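Local atomic coordinates of matrix protein VP40 (Lake Victoria marburgvirus, PDB entry 5B0V), a protein that forms the viral matrix, drives filovirus particle assembly and budding through host multivesicular body proteins, and counters host interferon signalling. Residues G131-R136 and F159-V164; P189-R194 and S284-F289; G237-I242 and R303-A308. All blocks are in the same frame, centred on the assembly; numbering follows the deposited sequence.

Contact 1: residues G131-R136 and F159-V164; sequences GQKFVR and FIQNMV
Val135 and Phe159 form a hydrogen-bonded pair of an antiparallel beta sheet, evidenced by two mutual backbone bonds: Val135 N to Phe159 O and Phe159 N to Val135 O, each 2.9 Å. Strands 133-139 and 156-160 meet here at one side of a three-strand sheet that belongs to the N-terminal, beta-rich part of VP40. The adjacent pair, Phe134 with Ile160, is non-hydrogen-bonded, and its CA atoms are 4.5 Å apart. Beyond it a single further bond follows, Gln161 N to Lys133 O, 2.8 Å with an N-H...O angle of 168°. There strand 156-160 ends in a 3-10 turn over 161-163, closed by the bond from Val164 N to Gln161 O (2.8 Å).

The CB bonds of Phe134 and Ile160 head away from the opposite segment, yet the two side chains lie alongside each other and point the same way. Ile160 CG1 comes obliquely to the Phe134 ring, 3.6 Å from Phe134 CE1. Phe127, on the neighbouring strand 122-128, meets the Phe134 ring with planes about 15° apart. On the face of Val135 and Phe159, strand 91-104 closes in, with Leu98 touching both Phe159 and Val164. Lys133 lies alongside Gln161, its aliphatic CE next to the amide OE1; that oxygen also has a weak hydrogen bond to Tyr176 OH. Val135 has CG1 between its backbone N and carbonyl carbon (chi1 74°), which brings this one methyl both to Val164 CG2 and to Phe159 CB, the latter 3.7 Å away.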
ATOM      1  N   GLY A 131       4.568 -35.981   2.041  1.00 59.12           N
ATOM      2  CA  GLY A 131       3.615 -36.459   1.043  1.00 60.35           C
ATOM      3  C   GLY A 131       2.295 -35.716   1.119  1.00 58.59           C
ATOM      4  O   GLY A 131       1.256 -36.301   1.363  1.00 59.00           O
ATOM      5  N   GLN A 132       2.334 -34.408   0.966  1.00 58.00           N
ATOM      6  CA  GLN A 132       1.098 -33.633   0.930  1.00 57.13           C
ATOM      7  C   GLN A 132       1.330 -32.397   0.080  1.00 55.54           C
ATOM      8  O   GLN A 132       2.273 -31.669   0.332  1.00 55.19           O
ATOM      9  CB  GLN A 132       0.701 -33.240   2.345  1.00 56.95           C
ATOM     10  CG  GLN A 132      -0.772 -33.409   2.682  1.00 57.99           C
ATOM     11  CD  GLN A 132      -1.083 -32.959   4.107  1.00 58.94           C
ATOM     12  OE1 GLN A 132      -0.210 -32.433   4.817  1.00 57.95           O
ATOM     13  NE2 GLN A 132      -2.331 -33.158   4.534  1.00 59.18           N
ATOM     14  N   LYS A 133       0.482 -32.144  -0.916  1.00 54.73           N
ATOM     15  CA  LYS A 133       0.806 -31.130  -1.919  1.00 53.07           C
ATOM     16  C   LYS A 133       0.516 -29.747  -1.385  1.00 49.53           C
ATOM     17  O   LYS A 133      -0.589 -29.457  -0.921  1.00 48.40           O
ATOM     18  CB  LYS A 133       0.077 -31.378  -3.241  1.00 55.02           C
ATOM     19  CG  LYS A 133       0.572 -32.618  -3.955  1.00 59.01           C
ATOM     20  CD  LYS A 133       0.071 -32.714  -5.389  1.00 62.80           C
ATOM     21  CE  LYS A 133       0.822 -31.775  -6.329  1.00 65.16           C
ATOM     22  NZ  LYS A 133       0.459 -31.982  -7.770  1.00 68.09           N
ATOM     23  N   PHE A 134       1.531 -28.897  -1.469  1.00 48.52           N
ATOM     24  CA  PHE A 134       1.444 -27.519  -1.019  1.00 46.09           C
ATOM     25  C   PHE A 134       1.687 -26.530  -2.139  1.00 46.42           C
ATOM     26  O   PHE A 134       2.180 -26.861  -3.224  1.00 48.71           O
ATOM     27  CB  PHE A 134       2.472 -27.270   0.075  1.00 45.50           C
ATOM     28  CG  PHE A 134       2.097 -27.867   1.371  1.00 44.53           C
ATOM     29  CD1 PHE A 134       1.329 -27.158   2.274  1.00 43.07           C
ATOM     30  CD2 PHE A 134       2.474 -29.160   1.682  1.00 45.66           C
ATOM     31  CE1 PHE A 134       0.967 -27.725   3.489  1.00 42.92           C
ATOM     32  CE2 PHE A 134       2.109 -29.735   2.892  1.00 45.36           C
ATOM     33  CZ  PHE A 134       1.351 -29.021   3.796  1.00 43.38           C
ATOM     34  N   VAL A 135       1.350 -25.289  -1.845  1.00 45.32           N
ATOM     35  CA  VAL A 135       1.530 -24.184  -2.782  1.00 44.55           C
ATOM     36  C   VAL A 135       2.105 -23.017  -1.979  1.00 41.98           C
ATOM     37  O   VAL A 135       1.534 -22.638  -0.959  1.00 40.98           O
ATOM     38  CB  VAL A 135       0.178 -23.853  -3.445  1.00 44.20           C
ATOM     39  CG1 VAL A 135      -0.708 -23.132  -2.464  1.00 43.35           C
ATOM     40  CG2 VAL A 135       0.317 -22.994  -4.678  1.00 45.22           C
ATOM     41  N   ARG A 136       3.244 -22.486  -2.402  1.00 41.40           N
ATOM     42  CA  ARG A 136       3.904 -21.399  -1.678  1.00 40.53           C
ATOM     43  C   ARG A 136       3.837 -20.100  -2.439  1.00 39.15           C
ATOM     44  O   ARG A 136       4.360 -19.998  -3.557  1.00 40.36           O
ATOM     45  CB  ARG A 136       5.370 -21.732  -1.445  1.00 43.37           C
ATOM     46  CG  ARG A 136       6.025 -20.873  -0.379  1.00 44.53           C
ATOM     47  CD  ARG A 136       7.542 -20.948  -0.452  1.00 47.50           C
ATOM     48  NE  ARG A 136       8.047 -22.303  -0.253  1.00 50.91           N
ATOM     49  CZ  ARG A 136       8.042 -22.968   0.908  1.00 52.33           C
ATOM     50  NH1 ARG A 136       7.554 -22.425   2.026  1.00 50.70           N
ATOM     51  NH2 ARG A 136       8.529 -24.210   0.947  1.00 54.09           N
ATOM     52  N   PHE A 159       0.261 -22.997   1.596  1.00 38.48           N
ATOM     53  CA  PHE A 159      -1.134 -23.406   1.760  1.00 39.66           C
ATOM     54  C   PHE A 159      -1.232 -24.819   1.263  1.00 44.34           C
ATOM     55  O   PHE A 159      -0.551 -25.154   0.291  1.00 47.85           O
ATOM     56  CB  PHE A 159      -2.048 -22.525   0.928  1.00 38.13           C
ATOM     57  CG  PHE A 159      -1.972 -21.091   1.300  1.00 36.55           C
ATOM     58  CD1 PHE A 159      -1.057 -20.241   0.705  1.00 36.64           C
ATOM     59  CD2 PHE A 159      -2.786 -20.601   2.282  1.00 35.92           C
ATOM     60  CE1 PHE A 159      -0.967 -18.919   1.091  1.00 35.60           C
ATOM     61  CE2 PHE A 159      -2.712 -19.282   2.669  1.00 35.41           C
ATOM     62  CZ  PHE A 159      -1.802 -18.440   2.074  1.00 35.24           C
ATOM     63  N   ILE A 160      -2.050 -25.653   1.904  1.00 46.42           N
ATOM     64  CA  ILE A 160      -2.337 -26.971   1.320  1.00 49.74           C
ATOM     65  C   ILE A 160      -2.952 -26.694  -0.036  1.00 49.10           C
ATOM     66  O   ILE A 160      -3.770 -25.801  -0.184  1.00 47.42           O
ATOM     67  CB  ILE A 160      -3.295 -27.839   2.171  1.00 52.25           C
ATOM     68  CG1 ILE A 160      -2.584 -28.398   3.415  1.00 56.29           C
ATOM     69  CG2 ILE A 160      -3.787 -29.041   1.397  1.00 54.33           C
ATOM     70  CD1 ILE A 160      -2.578 -27.479   4.639  1.00 56.06           C
ATOM     71  N   GLN A 161      -2.530 -27.438  -1.036  1.00 51.55           N
ATOM     72  CA  GLN A 161      -3.002 -27.181  -2.375  1.00 52.42           C
ATOM     73  C   GLN A 161      -4.502 -27.286  -2.439  1.00 51.67           C
ATOM     74  O   GLN A 161      -5.146 -26.472  -3.066  1.00 51.28           O
ATOM     75  CB  GLN A 161      -2.384 -28.154  -3.365  1.00 55.97           C
ATOM     76  CG  GLN A 161      -2.575 -27.725  -4.800  1.00 58.31           C
ATOM     77  CD  GLN A 161      -2.205 -28.810  -5.781  1.00 62.44           C
ATOM     78  OE1 GLN A 161      -1.161 -28.744  -6.439  1.00 64.58           O
ATOM     79  NE2 GLN A 161      -3.050 -29.830  -5.876  1.00 65.41           N
ATOM     80  N   ASN A 162      -5.079 -28.293  -1.812  1.00 53.84           N
ATOM     81  CA  ASN A 162      -6.514 -28.486  -1.964  1.00 56.77           C
ATOM     82  C   ASN A 162      -7.335 -27.373  -1.321  1.00 53.74           C
ATOM     83  O   ASN A 162      -8.549 -27.425  -1.325  1.00 53.44           O
ATOM     84  CB  ASN A 162      -6.947 -29.888  -1.500  1.00 61.24           C
ATOM     85  CG  ASN A 162      -6.583 -30.166  -0.035  1.00 64.01           C
ATOM     86  OD1 ASN A 162      -7.002 -29.439   0.874  1.00 67.01           O
ATOM     87  ND2 ASN A 162      -5.790 -31.213   0.198  1.00 66.88           N
HETATM   88  N   MSE A 163      -6.670 -26.361  -0.779  1.00 54.15           N
HETATM   89  CA  MSE A 163      -7.359 -25.168  -0.237  1.00 54.52           C
HETATM   90  C   MSE A 163      -7.240 -23.976  -1.153  1.00 52.79           C
HETATM   91  O   MSE A 163      -7.668 -22.866  -0.814  1.00 51.47           O
HETATM   92  CB  MSE A 163      -6.766 -24.853   1.141  1.00 54.67           C
HETATM   93  CG  MSE A 163      -7.056 -25.995   2.123  1.00 57.18           C
HETATM   94 SE   MSE A 163      -8.369 -25.406   3.445  1.00 60.46          SE
HETATM   95  CE  MSE A 163      -7.178 -24.002   4.164  1.00 57.72           C
ATOM     96  N   VAL A 164      -6.627 -24.188  -2.313  1.00 51.64           N
ATOM     97  CA  VAL A 164      -6.416 -23.120  -3.272  1.00 50.43           C
ATOM     98  C   VAL A 164      -6.717 -23.548  -4.700  1.00 50.24           C
ATOM     99  O   VAL A 164      -7.403 -22.836  -5.431  1.00 49.52           O
ATOM    100  CB  VAL A 164      -4.978 -22.590  -3.188  1.00 51.37           C
ATOM    101  CG1 VAL A 164      -4.708 -22.023  -1.810  1.00 50.84           C
ATOM    102  CG2 VAL A 164      -3.972 -23.678  -3.430  1.00 53.64           C
TER

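Contact 2: residues P189-R194 and S284-F289; sequences PDDAWR and SPVVYF
Tyr288 OH is held by two partners: it donates to Asp191 OD1 at 2.6 Å, and Arg262 NH1, on the adjoining strand 260-264, bonds to the phenol oxygen as well. The hydrogen bond from the tyrosine is accepted by the syn lone pair of Asp191 OD1. The carboxylate lies only 21° from the plane of the tyrosine ring and meets the ring at its edge, although the two side chains run at about a right angle. Asp191 CG, set between the backbone N and the carbonyl carbon (chi1 66°), swings OD1 to the hydroxyl of Tyr288.

Asp191 belongs to a type I beta turn, Pro189 to Ala192, closed by Ala192 N to Pro189 O at 3.2 Å. The turn meets the tyrosine from several directions. Pro189 CD sits over one face of the Tyr288 ring in a CH-pi contact, 4.1 Å from the ring centroid and 28° off the normal. Ala192 CB comes obliquely to Tyr288 CD1 at 3.6 Å. Just past the turn, Trp193 N bonds to Val286 O at 2.9 Å. The indole then leads away from the strand, and Trp193 CE3 lies 3.9 Å from Val287 CG1.

The connection after strand 176-187 is thereby fastened to strand 286-290 of the C-terminal part of VP40. With a carboxylate accepting from the phenol and a guanidinium bonding to its oxygen, the hydroxyl is probably polarised and its rotation restricted.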
ATOM      1  N   PRO A 189     -14.729  -6.746  13.604  1.00 31.56           N
ATOM      2  CA  PRO A 189     -15.675  -5.975  14.417  1.00 33.18           C
ATOM      3  C   PRO A 189     -15.203  -5.841  15.852  1.00 34.85           C
ATOM      4  O   PRO A 189     -14.323  -6.564  16.297  1.00 33.34           O
ATOM      5  CB  PRO A 189     -16.955  -6.805  14.366  1.00 33.12           C
ATOM      6  CG  PRO A 189     -16.823  -7.657  13.151  1.00 32.12           C
ATOM      7  CD  PRO A 189     -15.360  -7.922  12.986  1.00 31.04           C
ATOM      8  N   ASP A 190     -15.793  -4.916  16.584  1.00 38.75           N
ATOM      9  CA  ASP A 190     -15.327  -4.623  17.940  1.00 40.29           C
ATOM     10  C   ASP A 190     -15.527  -5.770  18.904  1.00 39.31           C
ATOM     11  O   ASP A 190     -14.817  -5.838  19.908  1.00 40.84           O
ATOM     12  CB  ASP A 190     -15.962  -3.332  18.470  1.00 44.09           C
ATOM     13  CG  ASP A 190     -15.493  -2.103  17.701  1.00 47.47           C
ATOM     14  OD1 ASP A 190     -15.109  -2.255  16.511  1.00 50.77           O
ATOM     15  OD2 ASP A 190     -15.506  -0.992  18.267  1.00 50.16           O
ATOM     16  N   ASP A 191     -16.440  -6.696  18.607  1.00 38.00           N
ATOM     17  CA  ASP A 191     -16.659  -7.856  19.491  1.00 37.21           C
ATOM     18  C   ASP A 191     -15.606  -8.971  19.363  1.00 34.56           C
ATOM     19  O   ASP A 191     -15.776 -10.051  19.911  1.00 34.54           O
ATOM     20  CB  ASP A 191     -18.092  -8.425  19.352  1.00 38.46           C
ATOM     21  CG  ASP A 191     -18.387  -9.032  17.976  1.00 38.77           C
ATOM     22  OD1 ASP A 191     -17.444  -9.452  17.273  1.00 37.15           O
ATOM     23  OD2 ASP A 191     -19.591  -9.081  17.606  1.00 41.83           O
ATOM     24  N   ALA A 192     -14.509  -8.725  18.671  1.00 33.04           N
ATOM     25  CA  ALA A 192     -13.510  -9.768  18.506  1.00 31.81           C
ATOM     26  C   ALA A 192     -12.743  -9.921  19.782  1.00 30.97           C
ATOM     27  O   ALA A 192     -12.304  -8.937  20.364  1.00 31.08           O
ATOM     28  CB  ALA A 192     -12.563  -9.433  17.381  1.00 32.21           C
ATOM     29  N   TRP A 193     -12.656 -11.161  20.243  1.00 30.00           N
ATOM     30  CA  TRP A 193     -11.822 -11.502  21.344  1.00 29.69           C
ATOM     31  C   TRP A 193     -10.475 -11.898  20.798  1.00 30.35           C
ATOM     32  O   TRP A 193     -10.361 -12.483  19.749  1.00 30.15           O
ATOM     33  CB  TRP A 193     -12.404 -12.648  22.139  1.00 29.53           C
ATOM     34  CG  TRP A 193     -11.485 -13.006  23.245  1.00 29.26           C
ATOM     35  CD1 TRP A 193     -11.500 -12.504  24.494  1.00 29.56           C
ATOM     36  CD2 TRP A 193     -10.350 -13.880  23.169  1.00 28.52           C
ATOM     37  NE1 TRP A 193     -10.450 -13.010  25.215  1.00 29.69           N
ATOM     38  CE2 TRP A 193      -9.732 -13.864  24.427  1.00 28.71           C
ATOM     39  CE3 TRP A 193      -9.788 -14.656  22.152  1.00 27.90           C
ATOM     40  CZ2 TRP A 193      -8.600 -14.620  24.720  1.00 28.92           C
ATOM     41  CZ3 TRP A 193      -8.645 -15.412  22.443  1.00 28.11           C
ATOM     42  CH2 TRP A 193      -8.067 -15.384  23.717  1.00 28.38           C
ATOM     43  N   ARG A 194      -9.440 -11.584  21.539  1.00 33.55           N
ATOM     44  CA  ARG A 194      -8.111 -11.675  21.029  1.00 36.29           C
ATOM     45  C   ARG A 194      -7.198 -11.926  22.202  1.00 36.10           C
ATOM     46  O   ARG A 194      -7.432 -11.392  23.273  1.00 37.10           O
ATOM     47  CB  ARG A 194      -7.784 -10.332  20.358  1.00 39.94           C
ATOM     48  CG  ARG A 194      -6.585 -10.338  19.425  1.00 41.84           C
ATOM     49  CD  ARG A 194      -6.887 -10.576  17.954  1.00 39.51           C
ATOM     50  NE  ARG A 194      -5.578 -10.550  17.315  1.00 40.69           N
ATOM     51  CZ  ARG A 194      -4.984 -11.588  16.746  1.00 41.20           C
ATOM     52  NH1 ARG A 194      -5.608 -12.756  16.649  1.00 40.61           N
ATOM     53  NH2 ARG A 194      -3.764 -11.435  16.231  1.00 42.56           N
ATOM     54  N   SER A 284     -20.145 -10.468  24.847  1.00 50.57           N
ATOM     55  CA  SER A 284     -20.062 -11.880  24.585  1.00 44.52           C
ATOM     56  C   SER A 284     -18.702 -12.307  24.018  1.00 40.35           C
ATOM     57  O   SER A 284     -18.090 -11.611  23.222  1.00 38.43           O
ATOM     58  CB  SER A 284     -21.171 -12.279  23.620  1.00 44.44           C
ATOM     59  OG  SER A 284     -22.394 -11.631  23.949  1.00 46.23           O
ATOM     60  N   PRO A 285     -18.233 -13.489  24.416  1.00 37.70           N
ATOM     61  CA  PRO A 285     -16.975 -13.917  23.863  1.00 35.25           C
ATOM     62  C   PRO A 285     -17.157 -14.475  22.443  1.00 33.55           C
ATOM     63  O   PRO A 285     -18.031 -15.306  22.205  1.00 33.09           O
ATOM     64  CB  PRO A 285     -16.529 -14.977  24.861  1.00 35.24           C
ATOM     65  CG  PRO A 285     -17.791 -15.532  25.435  1.00 35.90           C
ATOM     66  CD  PRO A 285     -18.884 -14.554  25.206  1.00 37.16           C
ATOM     67  N   VAL A 286     -16.365 -13.967  21.499  1.00 31.87           N
ATOM     68  CA  VAL A 286     -16.446 -14.400  20.116  1.00 29.84           C
ATOM     69  C   VAL A 286     -15.057 -14.419  19.480  1.00 27.73           C
ATOM     70  O   VAL A 286     -14.325 -13.460  19.619  1.00 26.92           O
ATOM     71  CB  VAL A 286     -17.343 -13.455  19.311  1.00 31.01           C
ATOM     72  CG1 VAL A 286     -17.422 -13.909  17.847  1.00 31.05           C
ATOM     73  CG2 VAL A 286     -18.734 -13.359  19.931  1.00 32.05           C
ATOM     74  N   VAL A 287     -14.717 -15.491  18.758  1.00 26.78           N
ATOM     75  CA  VAL A 287     -13.451 -15.544  18.024  1.00 25.95           C
ATOM     76  C   VAL A 287     -13.621 -15.529  16.540  1.00 25.06           C
ATOM     77  O   VAL A 287     -14.419 -16.233  15.990  1.00 25.40           O
ATOM     78  CB  VAL A 287     -12.626 -16.779  18.317  1.00 25.90           C
ATOM     79  CG1 VAL A 287     -12.003 -16.654  19.673  1.00 26.51           C
ATOM     80  CG2 VAL A 287     -13.471 -18.021  18.250  1.00 26.66           C
ATOM     81  N   TYR A 288     -12.817 -14.715  15.895  1.00 24.29           N
ATOM     82  CA  TYR A 288     -12.826 -14.626  14.472  1.00 23.65           C
ATOM     83  C   TYR A 288     -11.660 -15.413  13.960  1.00 22.52           C
ATOM     84  O   TYR A 288     -10.652 -15.536  14.620  1.00 22.49           O
ATOM     85  CB  TYR A 288     -12.725 -13.161  14.038  1.00 23.85           C
ATOM     86  CG  TYR A 288     -14.011 -12.428  14.267  1.00 24.37           C
ATOM     87  CD1 TYR A 288     -14.313 -11.912  15.497  1.00 25.30           C
ATOM     88  CD2 TYR A 288     -14.925 -12.286  13.266  1.00 24.82           C
ATOM     89  CE1 TYR A 288     -15.488 -11.244  15.725  1.00 26.32           C
ATOM     90  CE2 TYR A 288     -16.112 -11.626  13.484  1.00 26.05           C
ATOM     91  CZ  TYR A 288     -16.391 -11.116  14.721  1.00 26.65           C
ATOM     92  OH  TYR A 288     -17.573 -10.430  14.912  1.00 28.38           O
ATOM     93  N   PHE A 289     -11.803 -15.963  12.778  1.00 22.04           N
ATOM     94  CA  PHE A 289     -10.693 -16.644  12.162  1.00 21.63           C
ATOM     95  C   PHE A 289     -10.850 -16.543  10.648  1.00 21.75           C
ATOM     96  O   PHE A 289     -11.903 -16.167  10.132  1.00 22.03           O
ATOM     97  CB  PHE A 289     -10.600 -18.112  12.661  1.00 21.62           C
ATOM     98  CG  PHE A 289     -11.714 -19.013  12.182  1.00 21.50           C
ATOM     99  CD1 PHE A 289     -12.913 -19.090  12.875  1.00 22.09           C
ATOM    100  CD2 PHE A 289     -11.552 -19.794  11.065  1.00 21.37           C
ATOM    101  CE1 PHE A 289     -13.937 -19.923  12.454  1.00 22.41           C
ATOM    102  CE2 PHE A 289     -12.563 -20.622  10.637  1.00 21.86           C
ATOM    103  CZ  PHE A 289     -13.754 -20.686  11.324  1.00 22.37           C
TER

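Contact 3: residues G237-I242 and R303-A308; sequences GPLLAI and RQVVLA
Leu239 and Val305 are the central pair, their side chains meeting at a slant: CD2 of the leucine is 4.0 Å from CG1 of the valine. Both CB atoms are directed toward the opposite segment, and the CA atoms of these two residues, 6.8 Å apart, are the nearest across the contact.

Each methyl of Val305 has a different neighbour. Val305 CG1, anti to the backbone N (chi1 -175°) and beside the carbonyl carbon, faces Leu239, whereas Val305 CG2, anti to the carbonyl carbon, goes to Ile242 CG2 at 3.7 Å, again with the two side chains at an oblique angle. Leu239 and Ile242, one turn apart on helix 237-243, therefore each take one methyl of the same valine. Leu307 lies two residues further along the strand and runs at about a right angle to Leu239; its CD2 reaches the CD2 of Leu239 at 4.0 Å. The same leucine methyl thus serves both Val305 and Leu307, while Val306 between them turns away and touches Pro217.

No hydrogen bond joins the two segments, and the contact is wholly apolar in its side chains. Its extent is modest, 215 Å² summed over both sides. Pro207, on the neighbouring strand 205-210, carries the apolar surface onward by touching Leu239 and Ile242, and Leu246 adds to Val305.

The segment axes approach to 8.8 Å, with their N-to-C directions 151° apart, roughly antiparallel. This is helix-on-sheet packing, in which helix 237-243 covers the outermost strand 304-309 of a small antiparallel sheet in the C-terminal part of VP40.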
ATOM      1  N   GLY A 237      -8.464 -29.586  33.076  1.00 29.34           N
ATOM      2  CA  GLY A 237      -9.806 -29.080  33.297  1.00 29.33           C
ATOM      3  C   GLY A 237     -10.362 -28.330  32.111  1.00 28.55           C
ATOM      4  O   GLY A 237     -11.378 -28.731  31.543  1.00 28.41           O
ATOM      5  N   PRO A 238      -9.677 -27.242  31.717  1.00 28.10           N
ATOM      6  CA  PRO A 238     -10.052 -26.396  30.602  1.00 27.07           C
ATOM      7  C   PRO A 238     -10.246 -27.234  29.390  1.00 26.94           C
ATOM      8  O   PRO A 238     -11.222 -27.049  28.681  1.00 27.24           O
ATOM      9  CB  PRO A 238      -8.837 -25.506  30.419  1.00 26.61           C
ATOM     10  CG  PRO A 238      -8.172 -25.452  31.712  1.00 27.39           C
ATOM     11  CD  PRO A 238      -8.445 -26.767  32.370  1.00 28.29           C
ATOM     12  N   LEU A 239      -9.324 -28.154  29.135  1.00 27.27           N
ATOM     13  CA  LEU A 239      -9.413 -28.972  27.904  1.00 27.33           C
ATOM     14  C   LEU A 239     -10.648 -29.853  27.890  1.00 28.09           C
ATOM     15  O   LEU A 239     -11.328 -29.972  26.863  1.00 28.20           O
ATOM     16  CB  LEU A 239      -8.176 -29.843  27.690  1.00 27.65           C
ATOM     17  CG  LEU A 239      -6.855 -29.086  27.632  1.00 27.40           C
ATOM     18  CD1 LEU A 239      -5.699 -30.004  27.267  1.00 27.90           C
ATOM     19  CD2 LEU A 239      -6.961 -27.921  26.651  1.00 26.59           C
ATOM     20  N   LEU A 240     -10.933 -30.486  29.020  1.00 29.04           N
ATOM     21  CA  LEU A 240     -12.092 -31.359  29.094  1.00 29.89           C
ATOM     22  C   LEU A 240     -13.378 -30.580  28.952  1.00 29.81           C
ATOM     23  O   LEU A 240     -14.336 -31.086  28.404  1.00 30.36           O
ATOM     24  CB  LEU A 240     -12.114 -32.107  30.417  1.00 31.03           C
ATOM     25  CG  LEU A 240     -11.363 -33.420  30.399  1.00 31.87           C
ATOM     26  CD1 LEU A 240     -11.416 -33.982  31.797  1.00 33.06           C
ATOM     27  CD2 LEU A 240     -11.961 -34.369  29.369  1.00 32.07           C
ATOM     28  N   ALA A 241     -13.407 -29.367  29.489  1.00 29.67           N
ATOM     29  CA  ALA A 241     -14.610 -28.561  29.474  1.00 29.72           C
ATOM     30  C   ALA A 241     -14.943 -28.210  28.043  1.00 29.46           C
ATOM     31  O   ALA A 241     -16.090 -28.318  27.628  1.00 29.67           O
ATOM     32  CB  ALA A 241     -14.401 -27.303  30.291  1.00 29.55           C
ATOM     33  N   ILE A 242     -13.917 -27.818  27.298  1.00 29.21           N
ATOM     34  CA  ILE A 242     -14.053 -27.492  25.878  1.00 29.36           C
ATOM     35  C   ILE A 242     -14.529 -28.681  25.033  1.00 30.12           C
ATOM     36  O   ILE A 242     -15.480 -28.548  24.247  1.00 29.99           O
ATOM     37  CB  ILE A 242     -12.735 -26.975  25.289  1.00 28.91           C
ATOM     38  CG1 ILE A 242     -12.299 -25.697  26.003  1.00 29.31           C
ATOM     39  CG2 ILE A 242     -12.888 -26.653  23.816  1.00 28.56           C
ATOM     40  CD1 ILE A 242     -10.816 -25.399  25.871  1.00 29.33           C
ATOM     41  N   ARG A 303     -13.418 -31.431  14.191  1.00 37.13           N
ATOM     42  CA  ARG A 303     -12.878 -30.566  15.218  1.00 34.69           C
ATOM     43  C   ARG A 303     -12.089 -31.375  16.216  1.00 34.69           C
ATOM     44  O   ARG A 303     -12.348 -32.558  16.420  1.00 36.63           O
ATOM     45  CB  ARG A 303     -14.018 -29.887  15.958  1.00 34.06           C
ATOM     46  CG  ARG A 303     -15.033 -29.230  15.047  1.00 33.73           C
ATOM     47  CD  ARG A 303     -16.156 -28.628  15.848  1.00 33.03           C
ATOM     48  NE  ARG A 303     -16.875 -27.714  14.979  1.00 32.37           N
ATOM     49  CZ  ARG A 303     -18.124 -27.327  15.162  1.00 33.03           C
ATOM     50  NH1 ARG A 303     -18.821 -27.724  16.208  1.00 33.47           N
ATOM     51  NH2 ARG A 303     -18.669 -26.486  14.306  1.00 33.72           N
ATOM     52  N   GLN A 304     -11.145 -30.714  16.867  1.00 33.42           N
ATOM     53  CA  GLN A 304     -10.357 -31.316  17.939  1.00 33.26           C
ATOM     54  C   GLN A 304      -9.884 -30.215  18.886  1.00 31.79           C
ATOM     55  O   GLN A 304      -9.707 -29.078  18.454  1.00 30.39           O
ATOM     56  CB  GLN A 304      -9.167 -32.055  17.329  1.00 33.91           C
ATOM     57  CG  GLN A 304      -8.266 -32.764  18.312  1.00 34.61           C
ATOM     58  CD  GLN A 304      -7.184 -33.515  17.577  1.00 35.37           C
ATOM     59  OE1 GLN A 304      -6.231 -32.917  17.136  1.00 35.33           O
ATOM     60  NE2 GLN A 304      -7.350 -34.815  17.399  1.00 37.23           N
ATOM     61  N   VAL A 305      -9.676 -30.561  20.159  1.00 32.25           N
ATOM     62  CA  VAL A 305      -9.098 -29.633  21.142  1.00 31.56           C
ATOM     63  C   VAL A 305      -7.608 -29.855  21.351  1.00 31.78           C
ATOM     64  O   VAL A 305      -7.162 -30.976  21.614  1.00 33.53           O
ATOM     65  CB  VAL A 305      -9.728 -29.787  22.524  1.00 32.37           C
ATOM     66  CG1 VAL A 305      -9.179 -28.732  23.464  1.00 32.10           C
ATOM     67  CG2 VAL A 305     -11.229 -29.675  22.427  1.00 33.09           C
ATOM     68  N   VAL A 306      -6.845 -28.776  21.260  1.00 30.66           N
ATOM     69  CA  VAL A 306      -5.398 -28.842  21.400  1.00 30.49           C
ATOM     70  C   VAL A 306      -4.888 -27.678  22.244  1.00 30.22           C
ATOM     71  O   VAL A 306      -5.633 -26.782  22.608  1.00 29.47           O
ATOM     72  CB  VAL A 306      -4.703 -28.864  20.018  1.00 29.93           C
ATOM     73  CG1 VAL A 306      -5.083 -30.129  19.259  1.00 30.96           C
ATOM     74  CG2 VAL A 306      -5.057 -27.634  19.181  1.00 28.90           C
ATOM     75  N   LEU A 307      -3.599 -27.722  22.532  1.00 30.96           N
ATOM     76  CA  LEU A 307      -2.882 -26.621  23.132  1.00 30.78           C
ATOM     77  C   LEU A 307      -2.048 -26.001  22.037  1.00 31.44           C
ATOM     78  O   LEU A 307      -1.309 -26.693  21.349  1.00 32.17           O
ATOM     79  CB  LEU A 307      -1.974 -27.125  24.230  1.00 31.81           C
ATOM     80  CG  LEU A 307      -2.657 -27.713  25.472  1.00 32.19           C
ATOM     81  CD1 LEU A 307      -1.716 -28.614  26.258  1.00 33.32           C
ATOM     82  CD2 LEU A 307      -3.176 -26.600  26.346  1.00 31.40           C
ATOM     83  N   ALA A 308      -2.208 -24.702  21.812  1.00 31.95           N
ATOM     84  CA  ALA A 308      -1.435 -24.024  20.786  1.00 32.11           C
ATOM     85  C   ALA A 308      -0.782 -22.780  21.351  1.00 32.90           C
ATOM     86  O   ALA A 308      -1.229 -22.234  22.366  1.00 33.81           O
ATOM     87  CB  ALA A 308      -2.320 -23.665  19.622  1.00 31.60           C
TER

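How the contacts relate
From the N terminus, contact 1 comes first: it closes a short excursion containing helix 150-154 and is complete before the others begin, joining strands 133-139 and 156-160. Contact 2 then opens just after strand 176-187 and closes at strand 286-290, with 89 residues between its segments. Contact 3 starts within that long loop, at helix 237-243, and closes beyond it at strand 304-309, so contacts 2 and 3 cross. Their centres are 19 Å apart and their nearest atoms about 8 Å, without touching. Contacts 1 and 2 lie on opposite sides of the chain's centre, 28 Å between centres. Together, contacts 2 and 3 bind two C-terminal sheets to a loop and a helix.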